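Probable aminotransferase (Pseudomonas aeruginosa, PDB 5YKR) probably acts as a class-III, pyridoxal-phosphate-dependent aminotransferase, holding its cofactor covalently in an assembly of two identical chains. Local coordinates at residues V161-Y166 / L202-D207; G233-A238 / H393-G398. All blocks are in the same frame, centred on the assembly; numbering follows the deposited sequence.

Overall arrangement
After its N-terminal helices and strands, the chain lays down strand 158-162 of the seven-stranded central sheet. It then runs through 35 residues without a helix, passing through the short strands 175-177 and 183-185, before contact 1 brings it back as strand 200-203, one of the sheet's two outermost strands within this chain. Contact 1 is closed before contact 2 opens: the two follow in series, neither nested nor crossed. Contact 2 starts in the loop after strand 220-225 and closes a much longer excursion, 154 residues rich in helix, at the loop before helix 398-402. N206 bridges the contacts, its side chain probably bonding A238 N and R396 O, so the end of the edge strand is tied to both loops of contact 2.

Contact 1 of 2, residues V161-Y166 / L202-D207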
loop_
_atom_site.group_PDB
_atom_site.type_symbol
_atom_site.label_atom_id
_atom_site.label_comp_id
_atom_site.label_asym_id
_atom_site.label_seq_id
_atom_site.Cartn_x
_atom_site.Cartn_y
_atom_site.Cartn_z
ATOM N N VAL A 161 -11.044 -19.001 -1.667
ATOM C CA VAL A 161 -9.753 -18.951 -2.303
ATOM C C VAL A 161 -9.329 -20.400 -2.648
ATOM O O VAL A 161 -9.932 -21.378 -2.180
ATOM C CB VAL A 161 -8.682 -18.228 -1.511
ATOM C CG1 VAL A 161 -9.077 -16.777 -1.265
ATOM C CG2 VAL A 161 -8.401 -18.941 -0.191
ATOM N N PHE A 162 -8.285 -20.513 -3.471
ATOM C CA PHE A 162 -7.767 -21.810 -3.907
ATOM C C PHE A 162 -6.481 -22.179 -3.188
ATOM O O PHE A 162 -5.655 -21.326 -2.841
ATOM C CB PHE A 162 -7.614 -21.826 -5.440
ATOM C CG PHE A 162 -8.941 -21.678 -6.150
ATOM C CD1 PHE A 162 -9.818 -22.729 -6.204
ATOM C CD2 PHE A 162 -9.347 -20.497 -6.676
ATOM C CE1 PHE A 162 -11.055 -22.618 -6.804
ATOM C CE2 PHE A 162 -10.589 -20.364 -7.255
ATOM C CZ PHE A 162 -11.449 -21.421 -7.322
ATOM N N ASN A 163 -6.283 -23.478 -2.979
ATOM C CA ASN A 163 -5.111 -23.925 -2.239
ATOM C C ASN A 163 -3.835 -23.514 -3.018
ATOM O O ASN A 163 -3.765 -23.688 -4.253
ATOM C CB ASN A 163 -5.186 -25.451 -2.016
ATOM C CG ASN A 163 -4.189 -25.956 -0.991
ATOM O OD1 ASN A 163 -3.811 -25.260 -0.043
ATOM N ND2 ASN A 163 -3.658 -27.184 -1.254
ATOM N N CYS A 164 -2.872 -22.985 -2.290
ATOM C CA CYS A 164 -1.588 -22.489 -2.817
ATOM C C CYS A 164 -1.727 -21.279 -3.729
ATOM O O CYS A 164 -0.833 -20.989 -4.521
ATOM C CB CYS A 164 -0.754 -23.609 -3.479
ATOM S SG CYS A 164 -0.479 -25.005 -2.393
ATOM N N ASN A 165 -2.776 -20.487 -3.471
ATOM C CA ASN A 165 -2.924 -19.165 -4.040
ATOM C C ASN A 165 -1.803 -18.224 -3.582
ATOM O O ASN A 165 -1.130 -18.463 -2.564
ATOM C CB ASN A 165 -4.254 -18.533 -3.590
ATOM C CG ASN A 165 -4.274 -18.133 -2.119
ATOM O OD1 ASN A 165 -3.681 -17.132 -1.764
ATOM N ND2 ASN A 165 -4.941 -18.931 -1.260
ATOM N N TYR A 166 -1.678 -17.099 -4.283
ATOM C CA TYR A 166 -1.109 -15.892 -3.624
ATOM C C TYR A 166 -1.824 -14.685 -4.164
ATOM O O TYR A 166 -1.919 -14.505 -5.380
ATOM C CB TYR A 166 0.414 -15.716 -3.790
ATOM C CG TYR A 166 0.979 -14.578 -2.943
ATOM C CD1 TYR A 166 0.972 -14.693 -1.573
ATOM C CD2 TYR A 166 1.491 -13.411 -3.493
ATOM C CE1 TYR A 166 1.447 -13.703 -0.748
ATOM C CE2 TYR A 166 1.998 -12.391 -2.652
ATOM C CZ TYR A 166 1.965 -12.573 -1.273
ATOM O OH TYR A 166 2.451 -11.595 -0.394
ATOM N N LEU A 202 -11.921 -22.960 1.509
ATOM C CA LEU A 202 -10.794 -23.352 0.655
ATOM C C LEU A 202 -11.186 -24.491 -0.263
ATOM O O LEU A 202 -11.847 -25.455 0.155
ATOM C CB LEU A 202 -9.631 -23.740 1.523
ATOM C CG LEU A 202 -8.318 -24.040 0.825
ATOM C CD1 LEU A 202 -7.799 -22.813 0.061
ATOM C CD2 LEU A 202 -7.232 -24.592 1.791
ATOM N N VAL A 203 -10.789 -24.384 -1.518
ATOM C CA VAL A 203 -10.996 -25.386 -2.545
ATOM C C VAL A 203 -9.719 -25.581 -3.338
ATOM O O VAL A 203 -8.891 -24.666 -3.385
ATOM C CB VAL A 203 -12.173 -24.917 -3.468
ATOM C CG1 VAL A 203 -12.564 -25.938 -4.452
ATOM C CG2 VAL A 203 -13.403 -24.495 -2.637
ATOM N N GLU A 204 -9.529 -26.727 -3.960
ATOM C CA GLU A 204 -8.461 -26.864 -4.968
ATOM C C GLU A 204 -8.952 -26.262 -6.286
ATOM O O GLU A 204 -10.147 -26.357 -6.650
ATOM C CB GLU A 204 -8.081 -28.330 -5.235
ATOM C CG GLU A 204 -7.279 -29.009 -4.144
ATOM C CD GLU A 204 -5.874 -28.518 -3.931
ATOM O OE1 GLU A 204 -5.321 -27.722 -4.711
ATOM O OE2 GLU A 204 -5.293 -28.932 -2.906
ATOM N N PHE A 205 -8.008 -25.686 -7.028
ATOM C CA PHE A 205 -8.271 -25.248 -8.429
ATOM C C PHE A 205 -8.729 -26.447 -9.253
ATOM O O PHE A 205 -8.417 -27.611 -8.919
ATOM C CB PHE A 205 -6.988 -24.645 -8.987
ATOM C CG PHE A 205 -7.126 -23.639 -10.098
ATOM C CD1 PHE A 205 -7.775 -22.455 -9.909
ATOM C CD2 PHE A 205 -6.410 -23.810 -11.312
ATOM C CE1 PHE A 205 -7.819 -21.498 -10.892
ATOM C CE2 PHE A 205 -6.420 -22.832 -12.281
ATOM C CZ PHE A 205 -7.148 -21.677 -12.079
ATOM N N ASN A 206 -9.486 -26.198 -10.322
ATOM C CA ASN A 206 -9.880 -27.253 -11.254
ATOM C C ASN A 206 -10.756 -28.342 -10.608
ATOM O O ASN A 206 -10.659 -29.545 -10.946
ATOM C CB ASN A 206 -8.647 -27.852 -11.958
ATOM C CG ASN A 206 -8.025 -26.889 -12.925
ATOM O OD1 ASN A 206 -8.755 -26.113 -13.555
ATOM N ND2 ASN A 206 -6.702 -26.947 -13.080
ATOM N N ASP A 207 -11.591 -27.919 -9.652
ATOM C CA ASP A 207 -12.489 -28.861 -8.957
ATOM C C ASP A 207 -13.884 -28.241 -8.796
ATOM O O ASP A 207 -14.222 -27.601 -7.774
ATOM C CB ASP A 207 -11.854 -29.224 -7.616
ATOM C CG ASP A 207 -12.567 -30.348 -6.892
ATOM O OD1 ASP A 207 -13.702 -30.737 -7.273
ATOM O OD2 ASP A 207 -11.906 -30.830 -5.907
HETATM O O HOH W 1 -5.361 -25.319 -5.868
#
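One water is shared by three groups where N163 meets E204 and F205. It donates to N163 O at 2.8 Å and to E204 OE1 at 2.7 Å, and accepts from F205 N at 2.9 Å. Beside it, N163 ND2 donates to E204 OE2 at 2.9 Å on the syn side of the carboxylate, somewhat out of its plane. The two side chains lie alongside each other, pointing the same way, but their flat ends are turned 76° apart. E204 gets there by a bend at chi2 (-68°), which swings the carboxylate back toward N163. OE1 is also bonded by G399 N in the first turn of helix 398-402, and this probably favours the charged form.

Next to this polar cluster the two chains form a parallel ladder: V203 N donates to V161 O at 3.2 Å, and N163 N to V203 O at 2.9 Å. On the face that carries V161 and L202, L202 reaches across, its CD1 lying 3.4 Å from V161 O. On the F162 and V203 face, F205, from beyond the strand, brings its ring edge over one face of the F162 ring in a T-shaped pair, planes 81° apart, with CD1 4.0 Å from F162 CG, offset toward the rim. A type II turn from F162 to N165 then carries the chain out of the sheet.

These are two neighbouring strands at the edge of the central sheet of a fold type I, pyridoxal-phosphate-dependent enzyme. F162 and F205 pack on strand 220-225, V203 against A210 and A214 of helix 208-215, and L202 and E204 touch strand 175-177.

Contact 2 of 2, residues G233-A238 / H393-G398; sequences GMVPPA and HAPRNG
V235 and P395, with CA atoms 5.8 Å apart, mark the closest approach of two irregular segments, the second running into helix 398-402 at G398. M234 and A394 diverge on one side, while beyond P395 the second chain curls round V235. Residues 234-237 are extended, as are 394 and 395, but at R396 the second chain bends (psi -24°). The main chains are linked by a water rather than bonded directly: it donates to P236 O at 2.8 Å and to P395 O at 2.7 Å. N206 adds a second link, its ND2 bonding both P236 O and R396 O.

V235 carries the side-chain packing, and its two methyls divide the work. With CG1 anti to the backbone N (chi1 -173°), that methyl lies against main chain, 3.6 Å from P395 O and 3.7 Å from N397 CA. CG2 instead meets the P395 ring at CG, 3.9 Å away, as the two side chains slant past one another.

In the two-domain fold type I enzymes the central sheet belongs to the large domain, and the small domain is built largely from the C-terminal part of the chain, with N-terminal residues. By that pattern this contact probably joins the loop leaving sheet strand 220-225 to the small-domain loop between strand 385-389 and helix 398-402.

P395 also meets M234 through its ring, CG lying 3.4 Å from M234 O, while further out it touches H378, L389 and A401. M234 turns its own side chain the other way, onto strands 378-382 and 385-389. N397 is the N-cap of the helix, its OD1 accepting from E400 N, and the R396 guanidinium makes a salt bridge from NH2 to the E400 carboxylate.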
loop_
_atom_site.group_PDB
_atom_site.type_symbol
_atom_site.label_atom_id
_atom_site.label_comp_id
_atom_site.label_asym_id
_atom_site.label_seq_id
_atom_site.Cartn_x
_atom_site.Cartn_y
_atom_site.Cartn_z
ATOM N N GLY A 233 4.574 -22.378 -8.775
ATOM C CA GLY A 233 4.689 -22.737 -10.171
ATOM C C GLY A 233 3.399 -22.359 -10.901
ATOM O O GLY A 233 2.517 -21.677 -10.337
ATOM N N MET A 234 3.265 -22.823 -12.126
ATOM C CA MET A 234 2.094 -22.492 -12.926
ATOM C C MET A 234 1.080 -23.603 -12.982
ATOM O O MET A 234 1.423 -24.720 -13.281
ATOM C CB MET A 234 2.517 -22.137 -14.341
ATOM C CG MET A 234 3.199 -20.805 -14.408
ATOM S SD MET A 234 3.799 -20.454 -16.102
ATOM C CE MET A 234 4.388 -18.834 -15.771
ATOM N N VAL A 235 -0.172 -23.281 -12.685
ATOM C CA VAL A 235 -1.277 -24.241 -12.735
ATOM C C VAL A 235 -2.290 -23.749 -13.757
ATOM O O VAL A 235 -3.077 -22.799 -13.503
ATOM C CB VAL A 235 -1.964 -24.454 -11.363
ATOM C CG1 VAL A 235 -2.982 -25.590 -11.497
ATOM C CG2 VAL A 235 -0.929 -24.701 -10.258
ATOM N N PRO A 236 -2.282 -24.352 -14.944
ATOM C CA PRO A 236 -3.276 -23.930 -15.915
ATOM C C PRO A 236 -4.694 -24.328 -15.551
ATOM O O PRO A 236 -4.902 -25.369 -14.899
ATOM C CB PRO A 236 -2.869 -24.729 -17.186
ATOM C CG PRO A 236 -1.502 -25.197 -16.940
ATOM C CD PRO A 236 -1.368 -25.369 -15.473
ATOM N N PRO A 237 -5.686 -23.539 -15.928
ATOM C CA PRO A 237 -7.072 -23.963 -15.799
ATOM C C PRO A 237 -7.355 -25.131 -16.760
ATOM O O PRO A 237 -6.876 -25.149 -17.894
ATOM C CB PRO A 237 -7.847 -22.690 -16.154
ATOM C CG PRO A 237 -6.973 -21.989 -17.132
ATOM C CD PRO A 237 -5.560 -22.283 -16.711
ATOM N N ALA A 238 -8.085 -26.123 -16.262
ATOM C CA ALA A 238 -8.489 -27.252 -17.048
ATOM C C ALA A 238 -9.491 -26.834 -18.108
ATOM O O ALA A 238 -10.159 -25.805 -17.999
ATOM C CB ALA A 238 -9.130 -28.312 -16.159
ATOM N N HIS A 393 4.435 -33.742 -15.334
ATOM C CA HIS A 393 3.240 -33.299 -16.028
ATOM C C HIS A 393 2.736 -32.006 -15.365
ATOM O O HIS A 393 3.005 -31.765 -14.209
ATOM C CB HIS A 393 2.148 -34.367 -15.939
ATOM C CG HIS A 393 2.540 -35.704 -16.522
ATOM N ND1 HIS A 393 2.662 -35.922 -17.880
ATOM C CD2 HIS A 393 2.816 -36.884 -15.925
ATOM C CE1 HIS A 393 3.007 -37.180 -18.095
ATOM N NE2 HIS A 393 3.093 -37.790 -16.922
ATOM N N ALA A 394 2.001 -31.194 -16.111
ATOM C CA ALA A 394 1.393 -30.026 -15.535
ATOM C C ALA A 394 0.534 -30.420 -14.318
ATOM O O ALA A 394 -0.238 -31.381 -14.377
ATOM C CB ALA A 394 0.528 -29.319 -16.566
ATOM N N PRO A 395 0.644 -29.650 -13.241
ATOM C CA PRO A 395 -0.175 -29.922 -12.067
ATOM C C PRO A 395 -1.643 -29.671 -12.322
ATOM O O PRO A 395 -1.996 -28.729 -13.049
ATOM C CB PRO A 395 0.383 -28.933 -11.026
ATOM C CG PRO A 395 0.845 -27.746 -11.853
ATOM C CD PRO A 395 1.458 -28.418 -13.081
ATOM N N ARG A 396 -2.500 -30.462 -11.724
ATOM C CA ARG A 396 -3.949 -30.263 -11.859
ATOM C C ARG A 396 -4.437 -29.164 -10.898
ATOM O O ARG A 396 -5.484 -28.626 -11.100
ATOM C CB ARG A 396 -4.705 -31.558 -11.536
ATOM C CG ARG A 396 -4.537 -32.615 -12.616
ATOM C CD ARG A 396 -5.262 -33.878 -12.208
ATOM N NE ARG A 396 -4.413 -34.562 -11.242
ATOM C CZ ARG A 396 -3.993 -35.828 -11.336
ATOM N NH1 ARG A 396 -4.392 -36.633 -12.325
ATOM N NH2 ARG A 396 -3.186 -36.301 -10.396
ATOM N N ASN A 397 -3.685 -28.935 -9.816
ATOM C CA ASN A 397 -4.060 -27.968 -8.826
ATOM C C ASN A 397 -2.827 -27.493 -8.040
ATOM O O ASN A 397 -1.725 -28.028 -8.197
ATOM C CB ASN A 397 -5.175 -28.510 -7.922
ATOM C CG ASN A 397 -4.814 -29.850 -7.301
ATOM O OD1 ASN A 397 -3.742 -29.990 -6.703
ATOM N ND2 ASN A 397 -5.711 -30.839 -7.449
ATOM N N GLY A 398 -3.032 -26.485 -7.185
ATOM C CA GLY A 398 -1.958 -25.964 -6.404
ATOM C C GLY A 398 -1.365 -26.952 -5.429
ATOM O O GLY A 398 -0.156 -26.960 -5.221
HETATM O O HOH W 2 -3.856 -27.941 -14.817
#